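Local coordinates for hydratase ChsH2 (Mycobacterium tuberculosis SUMu008, PDB 4W78), which probably hydrates an enoyl-CoA intermediate of cholesterol breakdown, as one partner of a MaoC-like hydratase complex with ChsH1, at residues F[6-11]-F[94-99]; F[17-22]-F[82-87]; F[103-108]-F[121-126]. All coordinates share one frame; numbering follows the deposited sequence.

Interaction 1: residues F[6-11]-F[94-99]; sequences AVLPEL and GEVTAV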
loop_
_atom_site.group_PDB
_atom_site.type_symbol
_atom_site.label_atom_id
_atom_site.label_comp_id
_atom_site.label_asym_id
_atom_site.label_seq_id
_atom_site.Cartn_x
_atom_site.Cartn_y
_atom_site.Cartn_z
ATOM N N ALA F 6 26.763 26.215 -3.936
ATOM C CA ALA F 6 26.426 25.624 -2.643
ATOM C C ALA F 6 26.158 24.133 -2.785
ATOM O O ALA F 6 25.470 23.695 -3.708
ATOM C CB ALA F 6 25.229 26.328 -2.014
ATOM N N VAL F 7 26.731 23.352 -1.881
ATOM C CA VAL F 7 26.644 21.907 -1.983
ATOM C C VAL F 7 25.608 21.380 -1.000
ATOM O O VAL F 7 25.526 21.827 0.148
ATOM C CB VAL F 7 28.019 21.228 -1.767
ATOM C CG1 VAL F 7 29.030 21.736 -2.789
ATOM C CG2 VAL F 7 28.541 21.487 -0.369
ATOM N N LEU F 8 24.788 20.448 -1.467
ATOM C CA LEU F 8 23.803 19.833 -0.597
ATOM C C LEU F 8 24.445 18.631 0.070
ATOM O O LEU F 8 25.348 18.010 -0.501
ATOM C CB LEU F 8 22.557 19.422 -1.396
ATOM C CG LEU F 8 21.538 20.519 -1.727
ATOM C CD1 LEU F 8 22.068 21.537 -2.730
ATOM C CD2 LEU F 8 20.266 19.887 -2.268
ATOM N N PRO F 9 24.025 18.323 1.306
ATOM C CA PRO F 9 24.557 17.154 2.007
ATOM C C PRO F 9 24.226 15.903 1.225
ATOM O O PRO F 9 23.213 15.869 0.537
ATOM C CB PRO F 9 23.794 17.169 3.334
ATOM C CG PRO F 9 23.427 18.616 3.533
ATOM C CD PRO F 9 23.091 19.090 2.146
ATOM N N GLU F 10 25.091 14.906 1.316
ATOM C CA GLU F 10 24.893 13.644 0.620
ATOM C C GLU F 10 23.719 12.891 1.242
ATOM O O GLU F 10 23.490 12.980 2.451
ATOM C CB GLU F 10 26.182 12.836 0.744
ATOM C CG GLU F 10 26.224 11.535 -0.004
ATOM C CD GLU F 10 27.641 10.996 -0.123
ATOM O OE1 GLU F 10 27.962 10.000 0.559
ATOM O OE2 GLU F 10 28.437 11.569 -0.900
ATOM N N LEU F 11 22.959 12.174 0.419
ATOM C CA LEU F 11 21.944 11.252 0.935
ATOM C C LEU F 11 22.118 9.881 0.287
ATOM O O LEU F 11 22.050 9.759 -0.932
ATOM C CB LEU F 11 20.534 11.772 0.664
ATOM C CG LEU F 11 19.402 10.796 1.008
ATOM C CD1 LEU F 11 19.357 10.503 2.502
ATOM C CD2 LEU F 11 18.064 11.323 0.498
ATOM N N GLY F 94 24.030 17.116 -4.814
ATOM C CA GLY F 94 23.336 18.265 -5.350
ATOM C C GLY F 94 24.171 19.519 -5.246
ATOM O O GLY F 94 25.006 19.642 -4.350
ATOM N N GLU F 95 23.927 20.455 -6.151
ATOM C CA GLU F 95 24.661 21.717 -6.175
ATOM C C GLU F 95 23.718 22.818 -6.640
ATOM O O GLU F 95 22.940 22.619 -7.579
ATOM C CB GLU F 95 25.843 21.577 -7.141
ATOM C CG GLU F 95 26.563 22.852 -7.504
ATOM C CD GLU F 95 27.631 22.612 -8.555
ATOM O OE1 GLU F 95 27.783 21.455 -9.005
ATOM O OE2 GLU F 95 28.309 23.579 -8.940
ATOM N N VAL F 96 23.770 23.975 -5.991
ATOM C CA VAL F 96 23.023 25.115 -6.489
ATOM C C VAL F 96 23.685 25.612 -7.775
ATOM O O VAL F 96 24.891 25.877 -7.799
ATOM C CB VAL F 96 22.962 26.243 -5.440
ATOM C CG1 VAL F 96 22.354 27.500 -6.034
ATOM C CG2 VAL F 96 22.168 25.781 -4.220
ATOM N N THR F 97 22.909 25.747 -8.846
ATOM C CA THR F 97 23.485 26.191 -10.115
ATOM C C THR F 97 23.006 27.569 -10.545
ATOM O O THR F 97 23.576 28.176 -11.453
ATOM C CB THR F 97 23.203 25.192 -11.250
ATOM O OG1 THR F 97 21.788 25.089 -11.441
ATOM C CG2 THR F 97 23.777 23.832 -10.898
ATOM N N ALA F 98 21.961 28.073 -9.897
ATOM C CA ALA F 98 21.439 29.387 -10.239
ATOM C C ALA F 98 20.736 30.003 -9.050
ATOM O O ALA F 98 20.038 29.316 -8.305
ATOM C CB ALA F 98 20.481 29.286 -11.426
ATOM N N VAL F 99 20.953 31.300 -8.856
ATOM C CA VAL F 99 20.238 32.061 -7.847
ATOM C C VAL F 99 19.837 33.399 -8.455
ATOM O O VAL F 99 20.698 34.215 -8.778
ATOM C CB VAL F 99 21.111 32.319 -6.605
ATOM C CG1 VAL F 99 20.371 33.202 -5.624
ATOM C CG2 VAL F 99 21.508 31.005 -5.952
HETATM O O HOH W 1 26.234 16.954 -2.836
#
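A6 meets V96 twice: through its carbonyl and through its methyl. A6 O accepts V96 N at 2.9 Å, the donor lying in the carbonyl plane, and the same oxygen receives a CA-H...O contact from E95 CA at 3.3 Å. Beside this bond A6 CB rests on V96 CG2 at 3.8 Å. CG1 of V96 is anti to the backbone N (chi1 172°), which leaves CG2 beside that N, on the side of A6. The two segments run antiparallel, with V7 and E95 as a non-hydrogen-bonded pair, and join strand 7-14, the outermost strand of the sheet within this chain, to strand 89-100 in an antiparallel sheet consistent with the hot-dog fold of MaoC-like hydratases. Two residues on, L8 N donates to G94 O at 3.0 Å; the N-H is almost straight on the oxygen, yet the donor stands 47° out of the carbonyl plane. A water links the two backbones next to this bond, giving a hydrogen to L8 O at 2.7 Å and accepting one from G94 N at 3.0 Å. Glycine suits position 94 because, bearing no side chain, it leaves this face to the leucine, and L8 CD1 comes to 3.9 Å from G94 C. L8 is buried because it also packs on Y62 and W66 of helix 52-67, whereas V7 and E95 are exposed on the other face.

Interaction 2: residues F[17-22]-F[82-87]; sequences PTFIVS and VPWYAY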
loop_
_atom_site.group_PDB
_atom_site.type_symbol
_atom_site.label_atom_id
_atom_site.label_comp_id
_atom_site.label_asym_id
_atom_site.label_seq_id
_atom_site.Cartn_x
_atom_site.Cartn_y
_atom_site.Cartn_z
ATOM N N PRO F 17 13.975 -4.402 -1.252
ATOM C CA PRO F 17 12.657 -4.606 -1.867
ATOM C C PRO F 17 11.528 -3.898 -1.125
ATOM O O PRO F 17 10.617 -3.390 -1.782
ATOM C CB PRO F 17 12.496 -6.130 -1.829
ATOM C CG PRO F 17 13.895 -6.635 -1.911
ATOM C CD PRO F 17 14.714 -5.670 -1.105
ATOM N N THR F 18 11.584 -3.831 0.205
ATOM C CA THR F 18 10.539 -3.103 0.929
ATOM C C THR F 18 10.445 -1.634 0.496
ATOM O O THR F 18 9.347 -1.112 0.304
ATOM C CB THR F 18 10.732 -3.215 2.447
ATOM O OG1 THR F 18 10.623 -4.596 2.817
ATOM C CG2 THR F 18 9.682 -2.420 3.179
ATOM N N PHE F 19 11.593 -0.991 0.319
ATOM C CA PHE F 19 11.613 0.383 -0.157
ATOM C C PHE F 19 10.985 0.495 -1.546
ATOM O O PHE F 19 10.114 1.326 -1.768
ATOM C CB PHE F 19 13.048 0.908 -0.151
ATOM C CG PHE F 19 13.189 2.293 -0.678
ATOM C CD1 PHE F 19 12.862 3.376 0.119
ATOM C CD2 PHE F 19 13.639 2.522 -1.977
ATOM C CE1 PHE F 19 12.976 4.669 -0.354
ATOM C CE2 PHE F 19 13.768 3.817 -2.456
ATOM C CZ PHE F 19 13.435 4.888 -1.648
ATOM N N ILE F 20 11.414 -0.364 -2.463
ATOM C CA ILE F 20 10.952 -0.280 -3.844
ATOM C C ILE F 20 9.455 -0.548 -3.931
ATOM O O ILE F 20 8.720 0.187 -4.598
ATOM C CB ILE F 20 11.734 -1.265 -4.720
ATOM C CG1 ILE F 20 13.217 -0.895 -4.698
ATOM C CG2 ILE F 20 11.158 -1.281 -6.151
ATOM C CD1 ILE F 20 14.092 -1.708 -5.659
ATOM N N VAL F 21 8.995 -1.576 -3.227
ATOM C CA VAL F 21 7.569 -1.944 -3.278
ATOM C C VAL F 21 6.696 -0.906 -2.584
ATOM O O VAL F 21 5.685 -0.448 -3.140
ATOM C CB VAL F 21 7.342 -3.332 -2.671
ATOM C CG1 VAL F 21 5.864 -3.644 -2.566
ATOM C CG2 VAL F 21 8.063 -4.396 -3.503
ATOM N N SER F 22 7.089 -0.511 -1.375
ATOM C CA SER F 22 6.273 0.429 -0.611
ATOM C C SER F 22 6.178 1.794 -1.284
ATOM O O SER F 22 5.110 2.399 -1.269
ATOM C CB SER F 22 6.757 0.544 0.841
ATOM O OG SER F 22 8.053 1.106 0.910
ATOM N N VAL F 82 20.593 4.713 -15.593
ATOM C CA VAL F 82 20.549 3.292 -15.285
ATOM C C VAL F 82 19.414 3.027 -14.304
ATOM O O VAL F 82 18.998 3.926 -13.574
ATOM C CB VAL F 82 21.900 2.798 -14.720
ATOM C CG1 VAL F 82 23.017 3.062 -15.717
ATOM C CG2 VAL F 82 22.202 3.461 -13.386
ATOM N N PRO F 83 18.883 1.801 -14.297
ATOM C CA PRO F 83 17.806 1.472 -13.358
ATOM C C PRO F 83 18.290 1.433 -11.910
ATOM O O PRO F 83 19.480 1.221 -11.648
ATOM C CB PRO F 83 17.340 0.076 -13.810
ATOM C CG PRO F 83 17.895 -0.094 -15.188
ATOM C CD PRO F 83 19.178 0.691 -15.213
ATOM N N TRP F 84 17.367 1.669 -10.987
ATOM C CA TRP F 84 17.633 1.465 -9.574
ATOM C C TRP F 84 16.986 0.137 -9.183
ATOM O O TRP F 84 15.780 0.065 -8.907
ATOM C CB TRP F 84 17.088 2.631 -8.742
ATOM C CG TRP F 84 17.417 2.560 -7.284
ATOM C CD1 TRP F 84 18.064 1.544 -6.608
ATOM C CD2 TRP F 84 17.131 3.559 -6.319
ATOM N NE1 TRP F 84 18.178 1.864 -5.275
ATOM C CE2 TRP F 84 17.612 3.100 -5.074
ATOM C CE3 TRP F 84 16.526 4.814 -6.390
ATOM C CZ2 TRP F 84 17.499 3.856 -3.907
ATOM C CZ3 TRP F 84 16.412 5.559 -5.229
ATOM C CH2 TRP F 84 16.894 5.075 -4.005
ATOM N N TYR F 85 17.804 -0.911 -9.214
ATOM C CA TYR F 85 17.361 -2.259 -8.919
ATOM C C TYR F 85 17.417 -2.561 -7.434
ATOM O O TYR F 85 18.155 -1.921 -6.687
ATOM C CB TYR F 85 18.258 -3.255 -9.644
ATOM C CG TYR F 85 18.048 -3.350 -11.133
ATOM C CD1 TYR F 85 16.782 -3.596 -11.664
ATOM C CD2 TYR F 85 19.114 -3.217 -12.009
ATOM C CE1 TYR F 85 16.590 -3.707 -13.030
ATOM C CE2 TYR F 85 18.932 -3.318 -13.371
ATOM C CZ TYR F 85 17.669 -3.565 -13.879
ATOM O OH TYR F 85 17.503 -3.682 -15.243
ATOM N N ALA F 86 16.638 -3.554 -7.012
ATOM C CA ALA F 86 16.715 -4.034 -5.636
ATOM C C ALA F 86 18.168 -4.284 -5.246
ATOM O O ALA F 86 18.952 -4.844 -6.028
ATOM C CB ALA F 86 15.877 -5.307 -5.447
ATOM N N TYR F 87 18.498 -3.821 -4.039
ATOM C CA TYR F 87 19.810 -3.958 -3.393
ATOM C C TYR F 87 20.871 -2.967 -3.844
ATOM O O TYR F 87 21.973 -2.947 -3.288
ATOM C CB TYR F 87 20.345 -5.393 -3.446
ATOM C CG TYR F 87 19.330 -6.391 -2.959
ATOM C CD1 TYR F 87 18.877 -6.362 -1.649
ATOM C CD2 TYR F 87 18.817 -7.353 -3.817
ATOM C CE1 TYR F 87 17.942 -7.280 -1.198
ATOM C CE2 TYR F 87 17.878 -8.272 -3.383
ATOM C CZ TYR F 87 17.440 -8.227 -2.075
ATOM O OH TYR F 87 16.517 -9.143 -1.635
#
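I20 of helix 17-26 pushes its terminal methyl against the bend of loop 82-87, which connects strands 72-80 and 89-100 beside the sheet of a probable hot-dog domain. With CD1 trans to CA (chi2 -174°) the chain reaches out from the helix until CD1 sits 3.4 Å from A86 N and 3.5 Å from A86 CA. The bump therefore fills a shallow hollow floored by the peptide linking Y85 to A86, with the methyl of A86 at its rim. Isoleucine ends in a single ethyl arm slim enough for such a dent, while its beta branch stays by the helix, and alanine leaves room for it. To one side of this knob F19 and W84 lean together. Their side chains cross at about a right angle, F19 CE2 approaching W84 CH2 at 3.7 Å, and the rings form an oblique pair with planes inclined by 38°. L58 of helix 52-67 touches both rings, while W84 NE1 is bonded to D88 O, which steadies the indole in its slot. To the other side lies P17, in the first turn of the helix, where a residue lacking an N-H costs no helical bond. Its ring rests against Y87, the two side chains crossing. The phenol of Y87 also hydrogen-bonds to D38 of the second subunit, so this end of the contact belongs to the subunit interface. P17 CD reaches Y87 CE1 at 3.6 Å, and P17 CG lies equally far from Y87 OH.

Interaction 3: residues F[103-108]-F[121-126]; sequences LITVKV and TVELSM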
loop_
_atom_site.group_PDB
_atom_site.type_symbol
_atom_site.label_atom_id
_atom_site.label_comp_id
_atom_site.label_asym_id
_atom_site.label_seq_id
_atom_site.Cartn_x
_atom_site.Cartn_y
_atom_site.Cartn_z
ATOM N N LEU F 103 14.592 32.944 -6.384
ATOM C CA LEU F 103 14.389 31.716 -7.151
ATOM C C LEU F 103 15.724 30.994 -7.371
ATOM O O LEU F 103 16.658 31.551 -7.932
ATOM C CB LEU F 103 13.743 32.065 -8.490
ATOM C CG LEU F 103 13.448 30.930 -9.463
ATOM C CD1 LEU F 103 12.422 29.979 -8.878
ATOM C CD2 LEU F 103 12.958 31.517 -10.783
ATOM N N ILE F 104 15.775 29.746 -6.920
ATOM C CA ILE F 104 17.015 28.983 -6.910
ATOM C C ILE F 104 16.859 27.785 -7.821
ATOM O O ILE F 104 15.786 27.198 -7.885
ATOM C CB ILE F 104 17.312 28.491 -5.481
ATOM C CG1 ILE F 104 17.561 29.690 -4.571
ATOM C CG2 ILE F 104 18.505 27.543 -5.443
ATOM C CD1 ILE F 104 17.046 29.517 -3.183
ATOM N N THR F 105 17.926 27.439 -8.523
ATOM C CA THR F 105 17.963 26.206 -9.294
ATOM C C THR F 105 19.004 25.261 -8.708
ATOM O O THR F 105 20.136 25.660 -8.430
ATOM C CB THR F 105 18.271 26.473 -10.777
ATOM O OG1 THR F 105 17.299 27.387 -11.297
ATOM C CG2 THR F 105 18.198 25.173 -11.571
ATOM N N VAL F 106 18.600 24.014 -8.501
ATOM C CA VAL F 106 19.481 23.006 -7.941
ATOM C C VAL F 106 19.590 21.832 -8.899
ATOM O O VAL F 106 18.569 21.316 -9.377
ATOM C CB VAL F 106 18.941 22.470 -6.595
ATOM C CG1 VAL F 106 19.831 21.357 -6.069
ATOM C CG2 VAL F 106 18.825 23.593 -5.581
ATOM N N LYS F 107 20.819 21.409 -9.182
ATOM C CA LYS F 107 21.054 20.184 -9.950
ATOM C C LYS F 107 21.280 19.028 -8.997
ATOM O O LYS F 107 22.080 19.124 -8.072
ATOM C CB LYS F 107 22.268 20.335 -10.881
ATOM C CG LYS F 107 22.579 19.038 -11.629
ATOM C CD LYS F 107 23.784 19.174 -12.528
ATOM C CE LYS F 107 24.004 17.882 -13.303
ATOM N NZ LYS F 107 25.163 17.988 -14.223
ATOM N N VAL F 108 20.559 17.931 -9.228
ATOM C CA VAL F 108 20.647 16.759 -8.374
ATOM C C VAL F 108 21.054 15.567 -9.226
ATOM O O VAL F 108 20.554 15.401 -10.341
ATOM C CB VAL F 108 19.273 16.479 -7.713
ATOM C CG1 VAL F 108 19.315 15.215 -6.862
ATOM C CG2 VAL F 108 18.844 17.664 -6.861
ATOM N N THR F 121 16.783 18.629 -12.351
ATOM C CA THR F 121 16.900 20.070 -12.165
ATOM C C THR F 121 15.663 20.506 -11.395
ATOM O O THR F 121 14.532 20.195 -11.783
ATOM C CB THR F 121 16.982 20.811 -13.516
ATOM O OG1 THR F 121 18.131 20.364 -14.246
ATOM C CG2 THR F 121 17.107 22.293 -13.287
ATOM N N VAL F 122 15.876 21.196 -10.275
ATOM C CA VAL F 122 14.780 21.593 -9.407
ATOM C C VAL F 122 14.793 23.110 -9.251
ATOM O O VAL F 122 15.840 23.697 -8.972
ATOM C CB VAL F 122 14.929 20.964 -8.014
ATOM C CG1 VAL F 122 13.760 21.341 -7.103
ATOM C CG2 VAL F 122 15.062 19.442 -8.133
ATOM N N GLU F 123 13.640 23.737 -9.446
ATOM C CA GLU F 123 13.509 25.176 -9.227
ATOM C C GLU F 123 12.652 25.384 -7.993
ATOM O O GLU F 123 11.629 24.741 -7.823
ATOM C CB GLU F 123 12.873 25.853 -10.435
ATOM C CG GLU F 123 13.751 25.825 -11.673
ATOM C CD GLU F 123 13.104 26.538 -12.841
ATOM O OE1 GLU F 123 11.867 26.724 -12.795
ATOM O OE2 GLU F 123 13.822 26.915 -13.793
ATOM N N LEU F 124 13.080 26.279 -7.112
ATOM C CA LEU F 124 12.358 26.483 -5.877
ATOM C C LEU F 124 12.600 27.898 -5.415
ATOM O O LEU F 124 13.535 28.549 -5.871
ATOM C CB LEU F 124 12.852 25.522 -4.789
ATOM C CG LEU F 124 14.272 25.711 -4.251
ATOM C CD1 LEU F 124 14.367 25.196 -2.820
ATOM C CD2 LEU F 124 15.303 25.011 -5.125
ATOM N N SER F 125 11.744 28.365 -4.519
ATOM C CA SER F 125 11.999 29.613 -3.820
ATOM C C SER F 125 12.285 29.248 -2.376
ATOM O O SER F 125 11.709 28.302 -1.836
ATOM C CB SER F 125 10.788 30.527 -3.907
ATOM O OG SER F 125 9.744 30.018 -3.106
ATOM N N MET F 126 13.195 29.981 -1.749
ATOM C CA MET F 126 13.546 29.692 -0.376
ATOM C C MET F 126 13.434 30.980 0.414
ATOM O O MET F 126 13.629 32.067 -0.127
ATOM C CB MET F 126 14.963 29.126 -0.284
ATOM C CG MET F 126 15.198 28.241 0.934
ATOM S SD MET F 126 16.901 27.655 1.062
ATOM C CE MET F 126 17.228 27.207 -0.625
#
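L124 lays its branch against I104 and V106 to make the apolar centre of this antiparallel ladder. With CG between the backbone N and the carbonyl carbon (chi1 68°), the side chain turns toward the partner strand; CD2 comes to 3.8 Å from V106 CG2 and 4.0 Å from I104 CB. Beta-branched valine and isoleucine suit this face, since they favour the extended backbone and offer methyls to their neighbours. At its end I104 CD1 meets M126 CE at 3.5 Å, tighter than usual carbon contact, and the chi2 of I104, 144°, departs from a staggered value, consistent with a squeezed fit. The long thioether, bent at chi3, swings its methyl back over I104 from beyond the strand end.

Four backbone bonds run beneath these groups. I104 and L124 form one hydrogen-bonded pair and V106 and V122 another, each bonded in both directions; I104 N to L124 O is the shortest, 2.7 Å, with the N-H nearly along the C=O axis. CA-H...O contacts fill the intervals, such as E123 CA to I104 O.

The opposite face is mixed. T105 and T121 touch through CG2 methyls at 3.5 Å, and T105 lies alongside E123, its OG1 3.9 Å from E123 CG. L103 bends CD1 down to L124 O at 3.5 Å, which keeps part of this exposed leucine covered by the partner strand. Threonine and glutamate suit this side because their polar ends can meet water or a neighbour: E123 OE1 bonds to S75 OG on strand 72-80.

The two segments belong to the hairpin of strands 103-111 and 116-125, flanked by strands 89-100 and 72-80, while V108, V122, L124 and M126 pack on helix 52-67.

Overall arrangement
Interactions 1 and 3 belong to one sheet: strands 89-100 and 103-111 are neighbours, and the contacts touch where T97 N meets T105 O at 2.8 Å, at a classic beta bulge in which T97 and A98 both face T105. Both are backbone ladders with one face toward helix 52-67 and one more open to solvent, but interaction 3 carries four backbone hydrogen bonds, whereas interaction 1 at the sheet's edge is shorter and partly water-mediated. Interaction 2 lies on the opposite side of the chain's centre, its own centre about 25 Å from that of interaction 1 and 26 Å from that of interaction 3. None of its touching residues is exposed, unlike the ladders, and apolar packing replaces hydrogen bonds across it.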